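Local coordinates for protein glucosamine--fructose-6-phosphate aminotransferase [isomerizing] (Francisella tularensis subsp. tularensis, PDB 3TBF) that probably forms glucosamine 6-phosphate from fructose 6-phosphate and glutamine as part of the full-length enzyme, of which this is the C-terminal, two-SIS-domain portion, at residues E23-T28 and A166-L171; I135-N140 and F151-G156. One frame throughout, in Å; residues are numbered along the deposited sequence.

Overall arrangement
Near the N terminus, after helix 13-19, helix 21-30 carries one side of contact 1. The chain then builds strands 56-61, 84-88, 103-109 and 129-136 of the first parallel sheet. Contact 2 closes a short loop at the end of strand 129-136, where the chain passes through helix 142-146 and returns as edge strand 149-152. Helix 165-184 follows and closes the much longer loop of contact 1. The short loop thus lies within the long one. The two centres are about 10 Å apart. Lys-154 N probably bonds to Thr-28 OG1, and Thr-153 packs on Thr-169, so helix 21-30, the loop after edge strand 149-152 and helix 165-184 meet in one place.

Contact 1: E23-T28 and A166-L171; sequences EAVSNT and AFTTQL
The methyl CG2 of Thr-169 touches Ala-24 and Thr-28 where two helices pack side by side. Helix 165-184 belongs to the first SIS domain, an alpha-beta fold with a parallel sheet. Helix 21-30 is an N-terminal helix laid against it. The segment axes come within 9.1 Å and run in nearly the same direction, crossing at -30°.

The side chain of Thr-169 can be followed outward. Its CB lies 3.7 Å from Thr-28 OG1. The branches then part. The hydroxyl OG1 sits between the backbone N and the carbonyl carbon (chi1 63°), and from there it bonds to Lys-165 O one turn back in its own helix. This leaves the methyl CG2 as the tip that faces helix 21-30. CG2 meets Ala-24 CB at 3.7 Å and Thr-28 OG1 at 3.6 Å. It also approaches the backbone at Val-25 N, 4.1 Å away. Ala-24 and Thr-28, one turn apart, thus flank the methyl. The side chains of Thr-28 and Thr-169 cross at about a right angle.

The segments meet by van der Waals contact alone, in part methyl against hydroxyl oxygen, and the residues that touch are buried. The hydroxyls of Thr-28 and Thr-168 also have partners. Thr-168 OG1 bonds to Gln-21 OE1, just before the first segment, and passes Val-25 CG2 at 4.4 Å. Thr-28 OG1 has a probable second bond with Lys-154 N of the loop after strand 149-152. Beyond Thr-168, helix 335-355 packs through Val-338 and Ile-342. Within helix 21-30, Ala-24 O receives two donors from opposite faces of its carbonyl plane: the backbone N of Thr-28 and its hydroxyl OG1, the latter at 2.9 Å.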
loop_
_atom_site.group_PDB
_atom_site.type_symbol
_atom_site.label_atom_id
_atom_site.label_comp_id
_atom_site.label_asym_id
_atom_site.label_seq_id
_atom_site.Cartn_x
_atom_site.Cartn_y
_atom_site.Cartn_z
ATOM N N GLU A 23 -2.748 -3.715 30.511
ATOM C CA GLU A 23 -1.879 -2.868 31.348
ATOM C C GLU A 23 -1.140 -1.836 30.460
ATOM O O GLU A 23 -1.148 -0.631 30.712
ATOM C CB GLU A 23 -0.890 -3.775 32.119
ATOM C CG GLU A 23 -0.014 -3.073 33.141
ATOM C CD GLU A 23 1.190 -3.938 33.635
ATOM O OE1 GLU A 23 1.138 -5.195 33.432
ATOM O OE2 GLU A 23 2.177 -3.348 34.197
ATOM N N ALA A 24 -0.543 -2.307 29.391
ATOM C CA ALA A 24 0.249 -1.437 28.524
ATOM C C ALA A 24 -0.574 -0.323 27.910
ATOM O O ALA A 24 -0.174 0.843 27.886
ATOM C CB ALA A 24 0.908 -2.252 27.419
ATOM N N VAL A 25 -1.726 -0.695 27.398
ATOM C CA VAL A 25 -2.638 0.273 26.867
ATOM C C VAL A 25 -3.004 1.312 27.888
ATOM O O VAL A 25 -2.799 2.516 27.657
ATOM C CB VAL A 25 -3.872 -0.397 26.304
ATOM C CG1 VAL A 25 -5.042 0.516 26.373
ATOM C CG2 VAL A 25 -3.566 -0.798 24.872
ATOM N N SER A 26 -3.405 0.857 29.065
ATOM C CA SER A 26 -3.766 1.789 30.122
ATOM C C SER A 26 -2.587 2.649 30.694
ATOM O O SER A 26 -2.765 3.833 30.964
ATOM C CB SER A 26 -4.600 1.076 31.166
ATOM O OG SER A 26 -3.979 1.186 32.360
ATOM N N ASN A 27 -1.387 2.095 30.784
ATOM C CA ASN A 27 -0.222 2.889 31.127
ATOM C C ASN A 27 0.082 3.974 30.090
ATOM O O ASN A 27 0.369 5.103 30.437
ATOM C CB ASN A 27 0.984 1.987 31.363
ATOM C CG ASN A 27 0.925 1.238 32.753
ATOM O OD1 ASN A 27 0.174 1.607 33.668
ATOM N ND2 ASN A 27 1.707 0.185 32.875
ATOM N N THR A 28 -0.062 3.677 28.813
ATOM C CA THR A 28 0.176 4.692 27.812
ATOM C C THR A 28 -0.806 5.864 27.930
ATOM O O THR A 28 -0.411 7.021 27.815
ATOM C CB THR A 28 0.088 4.112 26.418
ATOM O OG1 THR A 28 0.985 2.999 26.335
ATOM C CG2 THR A 28 0.462 5.149 25.404
ATOM N N ALA A 166 3.656 -3.380 21.394
ATOM C CA ALA A 166 4.211 -2.181 20.755
ATOM C C ALA A 166 3.248 -1.627 19.703
ATOM O O ALA A 166 3.200 -0.431 19.501
ATOM C CB ALA A 166 5.515 -2.482 20.121
ATOM N N PHE A 167 2.500 -2.490 19.027
ATOM C CA PHE A 167 1.578 -2.038 18.042
ATOM C C PHE A 167 0.343 -1.386 18.642
ATOM O O PHE A 167 -0.043 -0.303 18.228
ATOM C CB PHE A 167 1.146 -3.190 17.158
ATOM C CG PHE A 167 0.104 -2.810 16.147
ATOM C CD1 PHE A 167 0.439 -2.088 15.039
ATOM C CD2 PHE A 167 -1.196 -3.203 16.306
ATOM C CE1 PHE A 167 -0.540 -1.765 14.068
ATOM C CE2 PHE A 167 -2.179 -2.898 15.364
ATOM C CZ PHE A 167 -1.872 -2.149 14.269
ATOM N N THR A 168 -0.270 -2.038 19.625
ATOM C CA THR A 168 -1.449 -1.493 20.240
ATOM C C THR A 168 -1.177 -0.204 21.000
ATOM O O THR A 168 -1.975 0.709 20.896
ATOM C CB THR A 168 -2.154 -2.524 21.101
ATOM O OG1 THR A 168 -1.218 -3.126 22.003
ATOM C CG2 THR A 168 -2.832 -3.568 20.203
ATOM N N THR A 169 -0.042 -0.119 21.698
ATOM C CA THR A 169 0.340 1.115 22.342
ATOM C C THR A 169 0.716 2.212 21.374
ATOM O O THR A 169 0.507 3.413 21.669
ATOM C CB THR A 169 1.490 0.932 23.366
ATOM O OG1 THR A 169 2.672 0.480 22.714
ATOM C CG2 THR A 169 1.099 -0.056 24.452
ATOM N N GLN A 170 1.247 1.854 20.197
ATOM C CA GLN A 170 1.456 2.894 19.178
ATOM C C GLN A 170 0.136 3.425 18.676
ATOM O O GLN A 170 -0.036 4.630 18.556
ATOM C CB GLN A 170 2.328 2.424 18.047
ATOM C CG GLN A 170 3.787 2.265 18.457
ATOM C CD GLN A 170 4.550 1.382 17.481
ATOM O OE1 GLN A 170 4.001 0.949 16.476
ATOM N NE2 GLN A 170 5.827 1.156 17.748
ATOM N N LEU A 171 -0.824 2.549 18.446
ATOM C CA LEU A 171 -2.175 2.992 18.116
ATOM C C LEU A 171 -2.745 3.913 19.188
ATOM O O LEU A 171 -3.238 4.973 18.910
ATOM C CB LEU A 171 -3.089 1.795 17.963
ATOM C CG LEU A 171 -3.440 1.150 16.586
ATOM C CD1 LEU A 171 -2.737 1.710 15.389
ATOM C CD2 LEU A 171 -3.294 -0.344 16.644
#

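Contact 2: I135-N140 and F151-G156; sequences ICNVPN and FMTKAG
Asn-137 and the loop Thr-153 to Gly-156 are joined through both ends of one amide. Asn-137 OD1 accepts from Thr-153 OG1 at 2.7 Å and from Ala-155 N at 2.9 Å. Both donors come from the same face of the amide plane. The N-H of Ala-155 points at OD1 with an angle of 155°. At the other end, Asn-137 ND2 donates to Gly-156 O at 2.7 Å. That oxygen lies nearly in the amide plane, though the bond is bent, with 133° at the hydrogen. Three bonds thus fix the rotation of the amide. CG stands opposite the backbone N (chi1 -161°), which carries the amide toward the loop 153-156.

A water adds a further link. It donates to Asn-137 O and to Thr-153 O, and so bridges the two loops beside the amide. Thr-153 also places its methyl CG2 against Ile-135 CG2, at 4.0 Å. On the opposite face of the strand pair from Ile-135, the bent side chain of Met-152, a selenomethionine, brings CE against the ring of Pro-139, 3.5 Å from CD.

These side chains are positioned by parallel strand pairing. Cys-136 N donates to Phe-151 O at 3.1 Å, and Thr-153 N donates to Cys-136 O at 3.0 Å. The loop after Cys-136 is held in turn by Val-138 N, which donates to Cys-136 SG.

The two strands belong to a beta-alpha-beta unit of the first SIS domain, at the C-terminal strand ends where such domains generally bind sugar phosphates. Strand 129-136 pairs on its other flank with strand 103-109. Strand 149-152 is the sheet edge within the chain. Helix 142-146 meets Cys-136 and Met-152 through Val-144, while Phe-151, on the other face, packs on Ala-173 and Ile-176 of helix 165-184 and on Thr-28 of helix 21-30.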
loop_
_atom_site.group_PDB
_atom_site.type_symbol
_atom_site.label_atom_id
_atom_site.label_comp_id
_atom_site.label_asym_id
_atom_site.label_seq_id
_atom_site.Cartn_x
_atom_site.Cartn_y
_atom_site.Cartn_z
ATOM N N ILE A 135 7.071 8.866 17.913
ATOM C CA ILE A 135 6.290 7.971 18.775
ATOM C C ILE A 135 7.152 6.756 19.061
ATOM O O ILE A 135 7.303 5.887 18.202
ATOM C CB ILE A 135 5.021 7.511 18.114
ATOM C CG1 ILE A 135 4.244 8.726 17.663
ATOM C CG2 ILE A 135 4.205 6.568 19.005
ATOM C CD1 ILE A 135 2.964 8.735 18.094
ATOM N N CYS A 136 7.754 6.708 20.255
ATOM C CA CYS A 136 8.808 5.687 20.501
ATOM C C CYS A 136 8.605 5.040 21.844
ATOM O O CYS A 136 7.922 5.588 22.674
ATOM C CB CYS A 136 10.233 6.277 20.339
ATOM S SG CYS A 136 11.703 5.115 20.744
ATOM N N ASN A 137 9.190 3.862 22.020
ATOM C CA ASN A 137 9.095 3.091 23.261
ATOM C C ASN A 137 10.354 3.118 24.164
ATOM O O ASN A 137 10.276 2.814 25.352
ATOM C CB ASN A 137 8.751 1.634 22.981
ATOM C CG ASN A 137 8.191 0.936 24.219
ATOM O OD1 ASN A 137 7.264 1.438 24.834
ATOM N ND2 ASN A 137 8.747 -0.209 24.570
ATOM N N VAL A 138 11.493 3.472 23.593
ATOM C CA VAL A 138 12.775 3.467 24.304
ATOM C C VAL A 138 13.251 4.894 24.447
ATOM O O VAL A 138 13.718 5.487 23.476
ATOM C CB VAL A 138 13.830 2.673 23.537
ATOM C CG1 VAL A 138 15.263 2.848 24.213
ATOM C CG2 VAL A 138 13.387 1.215 23.411
ATOM N N PRO A 139 13.137 5.462 25.654
ATOM C CA PRO A 139 13.644 6.818 25.838
ATOM C C PRO A 139 15.155 6.787 25.776
ATOM O O PRO A 139 15.809 5.794 26.186
ATOM C CB PRO A 139 13.155 7.215 27.248
ATOM C CG PRO A 139 12.982 5.922 27.985
ATOM C CD PRO A 139 12.683 4.854 26.915
ATOM N N ASN A 140 15.727 7.852 25.279
ATOM C CA ASN A 140 17.161 7.824 25.061
ATOM C C ASN A 140 17.540 6.873 23.907
ATOM O O ASN A 140 18.353 5.964 24.042
ATOM C CB ASN A 140 17.942 7.474 26.332
ATOM C CG ASN A 140 19.432 7.694 26.138
ATOM O OD1 ASN A 140 19.825 8.705 25.544
ATOM N ND2 ASN A 140 20.268 6.720 26.555
ATOM N N PHE A 151 6.571 11.458 22.024
ATOM C CA PHE A 151 5.508 10.844 22.759
ATOM C C PHE A 151 5.907 9.382 23.023
ATOM O O PHE A 151 6.055 8.601 22.082
ATOM C CB PHE A 151 4.220 10.889 21.974
ATOM C CG PHE A 151 3.083 10.321 22.712
ATOM C CD1 PHE A 151 3.178 9.057 23.314
ATOM C CD2 PHE A 151 1.926 11.027 22.876
ATOM C CE1 PHE A 151 2.130 8.505 24.041
ATOM C CE2 PHE A 151 0.874 10.480 23.636
ATOM C CZ PHE A 151 0.989 9.207 24.198
HETATM N N MSE A 152 6.055 9.021 24.308
HETATM C CA MSE A 152 6.528 7.713 24.667
HETATM C C MSE A 152 5.334 6.775 24.888
HETATM O O MSE A 152 4.422 7.089 25.605
HETATM C CB MSE A 152 7.329 7.790 25.979
HETATM C CG MSE A 152 8.476 8.797 25.986
HETATM SE SE MSE A 152 9.724 8.498 24.486
HETATM C CE MSE A 152 10.324 6.704 25.101
ATOM N N THR A 153 5.367 5.615 24.260
ATOM C CA THR A 153 4.490 4.528 24.597
ATOM C C THR A 153 5.024 3.879 25.873
ATOM O O THR A 153 6.134 4.118 26.264
ATOM C CB THR A 153 4.452 3.497 23.462
ATOM O OG1 THR A 153 5.800 3.056 23.187
ATOM C CG2 THR A 153 3.834 4.111 22.188
ATOM N N LYS A 154 4.201 3.110 26.563
ATOM C CA LYS A 154 4.658 2.383 27.726
ATOM C C LYS A 154 4.433 0.935 27.455
ATOM O O LYS A 154 3.647 0.300 28.139
ATOM C CB LYS A 154 3.865 2.719 28.949
ATOM C CG LYS A 154 3.774 4.181 29.319
ATOM C CD LYS A 154 5.029 4.911 29.108
ATOM C CE LYS A 154 5.187 5.950 30.115
ATOM N NZ LYS A 154 5.788 7.155 29.565
ATOM N N ALA A 155 5.070 0.416 26.430
ATOM C CA ALA A 155 4.928 -0.978 26.128
ATOM C C ALA A 155 5.838 -1.875 26.999
ATOM O O ALA A 155 5.531 -3.061 27.146
ATOM C CB ALA A 155 5.161 -1.222 24.646
ATOM N N GLY A 156 6.901 -1.342 27.606
ATOM C CA GLY A 156 7.929 -2.189 28.226
ATOM C C GLY A 156 8.694 -2.895 27.126
ATOM O O GLY A 156 8.635 -2.470 26.004
HETATM O O HOH W 1 8.757 4.051 27.165
#